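Local coordinates for BF1531-like N-terminal domain-containing protein (Bacteroides fragilis, PDB 3SLR) that is of uncharacterised function but carries a magnesium-binding phosphatase domain and probably hydrolyses ester bonds, at residues 222-227 / 324-329; 312-317 / 346-351. All blocks are in the same frame, centred on the assembly; numbering follows the deposited sequence.

Contact 1: 222-227 / 324-329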
ATOM      1  N   LYS A 222       1.769   0.752 -11.151  1.00 18.17           N
ATOM      2  CA  LYS A 222       1.612  -0.476 -11.928  1.00 19.51           C
ATOM      3  C   LYS A 222       0.330  -0.470 -12.746  1.00 18.53           C
ATOM      4  O   LYS A 222      -0.703   0.020 -12.296  1.00 20.33           O
ATOM      5  CB  LYS A 222       1.662  -1.709 -11.025  1.00 17.27           C
ATOM      6  CG  LYS A 222       2.981  -1.861 -10.275  1.00 19.44           C
ATOM      7  CD  LYS A 222       4.174  -1.838 -11.243  1.00 21.20           C
ATOM      8  CE  LYS A 222       5.447  -2.381 -10.598  1.00 22.72           C
ATOM      9  NZ  LYS A 222       6.519  -2.740 -11.613  1.00 26.12           N
ATOM     10  N   LYS A 223       0.403  -1.033 -13.949  1.00 15.65           N
ATOM     11  CA  LYS A 223      -0.705  -0.982 -14.888  1.00 16.62           C
ATOM     12  C   LYS A 223      -1.111  -2.370 -15.364  1.00 17.42           C
ATOM     13  O   LYS A 223      -2.144  -2.528 -16.013  1.00 16.84           O
ATOM     14  CB  LYS A 223      -0.317  -0.137 -16.106  1.00 19.16           C
ATOM     15  CG  LYS A 223      -0.193   1.349 -15.808  1.00 19.18           C
ATOM     16  CD  LYS A 223       0.260   2.103 -17.051  1.00 25.27           C
ATOM     17  CE  LYS A 223       1.639   2.676 -16.838  1.00 32.65           C
ATOM     18  NZ  LYS A 223       1.731   3.455 -15.580  1.00 32.26           N
ATOM     19  N   CYS A 224      -0.293  -3.369 -15.046  1.00 15.57           N
ATOM     20  CA  CYS A 224      -0.467  -4.699 -15.619  1.00 15.53           C
ATOM     21  C   CYS A 224       0.014  -5.799 -14.683  1.00 17.00           C
ATOM     22  O   CYS A 224       1.075  -5.682 -14.069  1.00 17.54           O
ATOM     23  CB  CYS A 224       0.284  -4.784 -16.956  1.00 18.48           C
ATOM     24  SG  CYS A 224       0.402  -6.433 -17.697  1.00 21.59           S
ATOM     25  N   LEU A 225      -0.787  -6.859 -14.583  1.00 17.83           N
ATOM     26  CA  LEU A 225      -0.443  -8.052 -13.819  1.00 14.39           C
ATOM     27  C   LEU A 225      -0.331  -9.248 -14.777  1.00 15.80           C
ATOM     28  O   LEU A 225      -1.265  -9.537 -15.519  1.00 15.61           O
ATOM     29  CB  LEU A 225      -1.518  -8.327 -12.755  1.00 16.96           C
ATOM     30  CG  LEU A 225      -1.353  -9.617 -11.942  1.00 16.40           C
ATOM     31  CD1 LEU A 225      -0.064  -9.573 -11.132  1.00 16.25           C
ATOM     32  CD2 LEU A 225      -2.547  -9.884 -11.013  1.00 16.10           C
ATOM     33  N   ILE A 226       0.824  -9.917 -14.764  1.00 15.80           N
ATOM     34  CA  ILE A 226       1.072 -11.089 -15.603  1.00 14.04           C
ATOM     35  C   ILE A 226       1.063 -12.324 -14.726  1.00 16.63           C
ATOM     36  O   ILE A 226       1.777 -12.384 -13.725  1.00 16.39           O
ATOM     37  CB  ILE A 226       2.442 -11.002 -16.306  1.00 16.01           C
ATOM     38  CG1 ILE A 226       2.525  -9.726 -17.126  1.00 19.03           C
ATOM     39  CG2 ILE A 226       2.686 -12.248 -17.186  1.00 14.57           C
ATOM     40  CD1 ILE A 226       3.952  -9.384 -17.558  1.00 20.20           C
ATOM     41  N   LEU A 227       0.254 -13.309 -15.108  1.00 15.43           N
ATOM     42  CA  LEU A 227       0.033 -14.490 -14.281  1.00 16.76           C
ATOM     43  C   LEU A 227       0.548 -15.774 -14.916  1.00 13.67           C
ATOM     44  O   LEU A 227       0.266 -16.061 -16.069  1.00 15.62           O
ATOM     45  CB  LEU A 227      -1.464 -14.667 -14.025  1.00 16.19           C
ATOM     46  CG  LEU A 227      -2.151 -13.512 -13.294  1.00 20.14           C
ATOM     47  CD1 LEU A 227      -3.667 -13.594 -13.462  1.00 21.37           C
ATOM     48  CD2 LEU A 227      -1.750 -13.493 -11.820  1.00 20.35           C
ATOM     49  N   LEU A 324       1.221  -4.452 -25.516  1.00 21.48           N
ATOM     50  CA  LEU A 324       0.510  -3.487 -24.681  1.00 22.10           C
ATOM     51  C   LEU A 324       1.057  -2.066 -24.777  1.00 23.39           C
ATOM     52  O   LEU A 324       0.338  -1.103 -24.508  1.00 24.13           O
ATOM     53  CB  LEU A 324       0.533  -3.948 -23.222  1.00 21.44           C
ATOM     54  CG  LEU A 324      -0.185  -5.283 -22.986  1.00 19.75           C
ATOM     55  CD1 LEU A 324      -0.024  -5.719 -21.537  1.00 18.55           C
ATOM     56  CD2 LEU A 324      -1.643  -5.150 -23.359  1.00 20.99           C
ATOM     57  N   ASN A 325       2.325  -1.938 -25.159  1.00 21.88           N
ATOM     58  CA  ASN A 325       2.987  -0.636 -25.194  1.00 24.24           C
ATOM     59  C   ASN A 325       2.895   0.088 -23.850  1.00 27.10           C
ATOM     60  O   ASN A 325       2.490   1.251 -23.785  1.00 26.60           O
ATOM     61  CB  ASN A 325       2.417   0.242 -26.314  1.00 28.11           C
ATOM     62  CG  ASN A 325       3.280   1.463 -26.598  1.00 34.86           C
ATOM     63  OD1 ASN A 325       4.503   1.427 -26.432  1.00 35.76           O
ATOM     64  ND2 ASN A 325       2.648   2.551 -27.020  1.00 36.13           N
ATOM     65  N   ILE A 326       3.243  -0.617 -22.776  1.00 20.45           N
ATOM     66  CA  ILE A 326       3.423   0.008 -21.469  1.00 21.66           C
ATOM     67  C   ILE A 326       4.807  -0.387 -20.980  1.00 19.98           C
ATOM     68  O   ILE A 326       5.418  -1.310 -21.518  1.00 22.58           O
ATOM     69  CB  ILE A 326       2.379  -0.456 -20.452  1.00 23.84           C
ATOM     70  CG1 ILE A 326       2.413  -1.976 -20.342  1.00 21.26           C
ATOM     71  CG2 ILE A 326       0.991   0.040 -20.839  1.00 25.97           C
ATOM     72  CD1 ILE A 326       1.533  -2.525 -19.228  1.00 21.48           C
ATOM     73  N   GLY A 327       5.314   0.316 -19.979  1.00 17.55           N
ATOM     74  CA  GLY A 327       6.666   0.075 -19.526  1.00 20.03           C
ATOM     75  C   GLY A 327       6.809  -1.218 -18.762  1.00 19.50           C
ATOM     76  O   GLY A 327       5.887  -1.625 -18.046  1.00 20.13           O
ATOM     77  N   PHE A 328       7.962  -1.861 -18.897  1.00 17.40           N
ATOM     78  CA  PHE A 328       8.266  -3.030 -18.088  1.00 16.10           C
ATOM     79  C   PHE A 328       8.123  -2.685 -16.615  1.00 18.83           C
ATOM     80  O   PHE A 328       7.672  -3.506 -15.821  1.00 18.05           O
ATOM     81  CB  PHE A 328       9.671  -3.579 -18.383  1.00 18.54           C
ATOM     82  CG  PHE A 328       9.791  -4.258 -19.724  1.00 16.77           C
ATOM     83  CD1 PHE A 328       9.180  -5.483 -19.959  1.00 16.28           C
ATOM     84  CD2 PHE A 328      10.508  -3.669 -20.750  1.00 16.85           C
ATOM     85  CE1 PHE A 328       9.281  -6.107 -21.200  1.00 17.75           C
ATOM     86  CE2 PHE A 328      10.611  -4.280 -21.988  1.00 18.74           C
ATOM     87  CZ  PHE A 328      10.007  -5.499 -22.218  1.00 21.68           C
ATOM     88  N   ASP A 329       8.497  -1.455 -16.258  1.00 17.41           N
ATOM     89  CA  ASP A 329       8.412  -1.008 -14.876  1.00 18.02           C
ATOM     90  C   ASP A 329       6.978  -0.714 -14.418  1.00 17.81           C
ATOM     91  O   ASP A 329       6.767  -0.297 -13.279  1.00 19.16           O
ATOM     92  CB  ASP A 329       9.355   0.174 -14.614  1.00 20.59           C
ATOM     93  CG  ASP A 329       9.096   1.361 -15.532  1.00 25.47           C
ATOM     94  OD1 ASP A 329       8.620   1.179 -16.670  1.00 22.29           O
ATOM     95  OD2 ASP A 329       9.399   2.499 -15.114  1.00 31.85           O
TER
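Ile326 pushes its delta carbon end-on at the beta carbon of Cys224, and Ile326 CD1 and Cys224 CB come within 3.4 Å. That is tight for two carbons. The isoleucine sets CG1 between its backbone N and carbonyl carbon (chi1 56°), which sends CD1 out to the strand. On the cysteine, SG meets a different neighbour, one methyl, CD1, of Leu324. The distance from Cys224 SG to Leu324 CD1 is 3.9 Å. Cys224 is thus touched at two atoms by two side chains of 324-329. Lys223 adds a looser contact, its CB lying 4.3 Å from Ile326 CD1.

The segment 222-227 leads into strand 224-227, an inner strand of the four-stranded parallel sheet in the phosphatase domain. Segment 324-329 links helix 313-324 to the neighbouring edge strand 331-334. Helix 313-324 is the connection between the parallel edge strands 305-309 and 331-334, a beta-alpha-beta crossover as in HAD-type Rossmann-like folds.

At the outer end Lys222 bends at its second torsion (chi2 -54°) and reaches the backbone of Asp329. Lys222 NZ gives a weak hydrogen bond to Asp329 O at 3.0 Å, with CD and CE alongside the same oxygen. The ammonium also bonds to Thr352 and to the carbonyl of Met331. The Asp329 carboxylate pairs instead with Lys220.

Contact 2: 312-317 / 346-351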
ATOM      1  N   ASN A 312      11.031 -19.484 -23.234  1.00 23.77           N
ATOM      2  CA  ASN A 312      11.375 -18.852 -21.965  1.00 23.35           C
ATOM      3  C   ASN A 312      10.451 -17.669 -21.686  1.00 21.22           C
ATOM      4  O   ASN A 312      10.012 -16.973 -22.602  1.00 22.12           O
ATOM      5  CB  ASN A 312      12.845 -18.424 -21.945  1.00 26.07           C
ATOM      6  CG  ASN A 312      13.103 -17.176 -22.767  1.00 29.01           C
ATOM      7  OD1 ASN A 312      12.906 -16.054 -22.294  1.00 26.33           O
ATOM      8  ND2 ASN A 312      13.554 -17.361 -24.003  1.00 28.86           N
ATOM      9  N   LYS A 313      10.129 -17.451 -20.416  1.00 22.53           N
ATOM     10  CA  LYS A 313       9.144 -16.434 -20.080  1.00 20.89           C
ATOM     11  C   LYS A 313       9.659 -15.002 -20.303  1.00 19.99           C
ATOM     12  O   LYS A 313       8.875 -14.094 -20.576  1.00 19.20           O
ATOM     13  CB  LYS A 313       8.630 -16.650 -18.659  1.00 16.84           C
ATOM     14  CG  LYS A 313       7.913 -17.982 -18.528  1.00 18.56           C
ATOM     15  CD  LYS A 313       7.095 -18.063 -17.258  1.00 16.60           C
ATOM     16  CE  LYS A 313       6.256 -19.321 -17.252  1.00 19.24           C
ATOM     17  NZ  LYS A 313       5.129 -19.224 -16.289  1.00 18.17           N
ATOM     18  N   ALA A 314      10.970 -14.812 -20.223  1.00 19.17           N
ATOM     19  CA  ALA A 314      11.540 -13.489 -20.490  1.00 22.53           C
ATOM     20  C   ALA A 314      11.141 -12.996 -21.883  1.00 20.90           C
ATOM     21  O   ALA A 314      10.645 -11.874 -22.033  1.00 18.37           O
ATOM     22  CB  ALA A 314      13.049 -13.507 -20.338  1.00 25.06           C
ATOM     23  N   ASP A 315      11.349 -13.836 -22.901  1.00 21.37           N
ATOM     24  CA  ASP A 315      10.982 -13.488 -24.271  1.00 19.22           C
ATOM     25  C   ASP A 315       9.483 -13.241 -24.373  1.00 20.45           C
ATOM     26  O   ASP A 315       9.036 -12.296 -25.028  1.00 17.51           O
ATOM     27  CB  ASP A 315      11.375 -14.601 -25.255  1.00 23.05           C
ATOM     28  CG  ASP A 315      12.874 -14.658 -25.530  1.00 29.13           C
ATOM     29  OD1 ASP A 315      13.601 -13.712 -25.174  1.00 28.95           O
ATOM     30  OD2 ASP A 315      13.324 -15.656 -26.129  1.00 34.13           O
ATOM     31  N   ASN A 316       8.702 -14.105 -23.725  1.00 19.60           N
ATOM     32  CA  ASN A 316       7.251 -13.968 -23.747  1.00 17.85           C
ATOM     33  C   ASN A 316       6.773 -12.660 -23.123  1.00 15.39           C
ATOM     34  O   ASN A 316       5.852 -12.020 -23.632  1.00 16.60           O
ATOM     35  CB  ASN A 316       6.580 -15.181 -23.093  1.00 17.40           C
ATOM     36  CG  ASN A 316       6.599 -16.412 -23.991  1.00 20.29           C
ATOM     37  OD1 ASN A 316       6.696 -16.295 -25.215  1.00 18.46           O
ATOM     38  ND2 ASN A 316       6.508 -17.598 -23.387  1.00 19.25           N
ATOM     39  N   ILE A 317       7.408 -12.250 -22.034  1.00 17.22           N
ATOM     40  CA  ILE A 317       7.055 -10.974 -21.414  1.00 19.60           C
ATOM     41  C   ILE A 317       7.398  -9.775 -22.313  1.00 17.65           C
ATOM     42  O   ILE A 317       6.665  -8.785 -22.346  1.00 17.39           O
ATOM     43  CB  ILE A 317       7.648 -10.840 -20.010  1.00 15.98           C
ATOM     44  CG1 ILE A 317       6.953 -11.843 -19.079  1.00 19.24           C
ATOM     45  CG2 ILE A 317       7.480  -9.403 -19.483  1.00 17.94           C
ATOM     46  CD1 ILE A 317       7.592 -11.962 -17.711  1.00 20.71           C
ATOM     47  N   GLU A 346      16.160 -11.376 -13.602  1.00 28.03           N
ATOM     48  CA  GLU A 346      17.482 -11.098 -14.153  1.00 31.08           C
ATOM     49  C   GLU A 346      17.400 -10.594 -15.582  1.00 28.47           C
ATOM     50  O   GLU A 346      18.160  -9.712 -15.977  1.00 27.74           O
ATOM     51  CB  GLU A 346      18.356 -12.349 -14.140  1.00 33.52           C
ATOM     52  CG  GLU A 346      18.490 -13.038 -12.800  1.00 43.20           C
ATOM     53  CD  GLU A 346      19.296 -14.320 -12.907  1.00 48.73           C
ATOM     54  OE1 GLU A 346      20.180 -14.391 -13.792  1.00 52.94           O
ATOM     55  OE2 GLU A 346      19.038 -15.255 -12.116  1.00 53.87           O
ATOM     56  N   HIS A 347      16.484 -11.159 -16.360  1.00 24.26           N
ATOM     57  CA  HIS A 347      16.482 -10.918 -17.800  1.00 25.36           C
ATOM     58  C   HIS A 347      15.540  -9.813 -18.257  1.00 25.44           C
ATOM     59  O   HIS A 347      15.667  -9.312 -19.369  1.00 26.71           O
ATOM     60  CB  HIS A 347      16.231 -12.222 -18.565  1.00 25.27           C
ATOM     61  CG  HIS A 347      17.377 -13.179 -18.481  1.00 30.91           C
ATOM     62  ND1 HIS A 347      17.302 -14.378 -17.810  1.00 38.09           N
ATOM     63  CD2 HIS A 347      18.646 -13.089 -18.949  1.00 34.80           C
ATOM     64  CE1 HIS A 347      18.467 -14.997 -17.886  1.00 37.49           C
ATOM     65  NE2 HIS A 347      19.301 -14.234 -18.566  1.00 38.44           N
ATOM     66  N   VAL A 348      14.593  -9.432 -17.410  1.00 20.37           N
ATOM     67  CA  VAL A 348      13.724  -8.315 -17.757  1.00 21.49           C
ATOM     68  C   VAL A 348      13.703  -7.299 -16.613  1.00 21.61           C
ATOM     69  O   VAL A 348      12.722  -7.205 -15.876  1.00 21.30           O
ATOM     70  CB  VAL A 348      12.288  -8.774 -18.064  1.00 23.20           C
ATOM     71  CG1 VAL A 348      11.556  -7.707 -18.864  1.00 21.72           C
ATOM     72  CG2 VAL A 348      12.283 -10.109 -18.808  1.00 23.78           C
ATOM     73  N   PRO A 349      14.798  -6.542 -16.440  1.00 23.08           N
ATOM     74  CA  PRO A 349      14.823  -5.563 -15.347  1.00 19.44           C
ATOM     75  C   PRO A 349      13.636  -4.614 -15.426  1.00 21.38           C
ATOM     76  O   PRO A 349      13.224  -4.243 -16.519  1.00 22.93           O
ATOM     77  CB  PRO A 349      16.114  -4.782 -15.601  1.00 25.25           C
ATOM     78  CG  PRO A 349      16.987  -5.722 -16.343  1.00 28.37           C
ATOM     79  CD  PRO A 349      16.071  -6.590 -17.180  1.00 24.94           C
ATOM     80  N   GLY A 350      13.082  -4.235 -14.278  1.00 19.76           N
ATOM     81  CA  GLY A 350      11.958  -3.314 -14.277  1.00 18.30           C
ATOM     82  C   GLY A 350      10.669  -4.002 -13.885  1.00 19.85           C
ATOM     83  O   GLY A 350       9.836  -3.428 -13.180  1.00 16.54           O
ATOM     84  N   VAL A 351      10.488  -5.231 -14.358  1.00 15.74           N
ATOM     85  CA  VAL A 351       9.323  -6.008 -13.960  1.00 17.81           C
ATOM     86  C   VAL A 351       9.431  -6.369 -12.483  1.00 17.95           C
ATOM     87  O   VAL A 351      10.475  -6.844 -12.018  1.00 17.30           O
ATOM     88  CB  VAL A 351       9.160  -7.276 -14.826  1.00 17.88           C
ATOM     89  CG1 VAL A 351       7.926  -8.049 -14.409  1.00 14.91           C
ATOM     90  CG2 VAL A 351       9.064  -6.901 -16.293  1.00 17.53           C
TER
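Ala314 lays its methyl against the junction of His347 and Val348, where helix 338-347 gives way to a turn. Ala314 CB is 3.8 Å from Val348 CG2 and 3.9 Å from His347 CB. The histidine offers only its beta carbon here. Its ring turns outward from Ala314, and ND1 makes a weak bond to the carbonyl of Met343. Val348 places CG2 anti to its carbonyl carbon and CG1 anti to its backbone N (chi1 -161°). CG2 thereby rests on Ala314, also at the alanine CA, while CG1 faces the next turn of the helix. There Ile317 CG2 lies 4.5 Å from Val348 CG1 and 4.4 Å from Val351 CG2. One isoleucine branch therefore meets both valines, which stand at the two ends of a type II turn.

Asn312 caps helix 313-324. Asp315 N donates to Asn312 OD1 at 2.8 Å with a nearly straight N-H angle of 164°, the donor lying above the carbonyl plane. Asn312 ND2 returns a weak bond to Asp315 OD2. The Lys313 ammonium makes a salt bridge to Asp335 and a weak hydrogen bond to Asp228, a magnesium ligand.

Phe328 covers Ile317 and both valines, and Val344 also packs on Ile317. The direct contact is made by apolar side-chain carbons, without a hydrogen bond. The polar tie is indirect, through Arg318, which bonds to Asp315 OD1 and to His347 O.

The centres of contacts 1 and 2 lie 12 Å apart, in the phosphatase domain and on the same side of the chain's centre. Their segments alternate along the chain: 222-227, 312-317, 324-329, then 346-351. Helix 313-324 serves both contacts, with its first turns in contact 2 and its last residue in contact 1. Phe328 joins them directly, its CD1 lying 3.4 Å from Val348 CG1. Contact 1 sets the link after the helix beside strand 224-227, whose end leads to the magnesium ligands Asp228 and Asp230. It ties the helix end to the sheet, and contact 2 joins the start of that helix to the end of helix 338-347 and the turn after it.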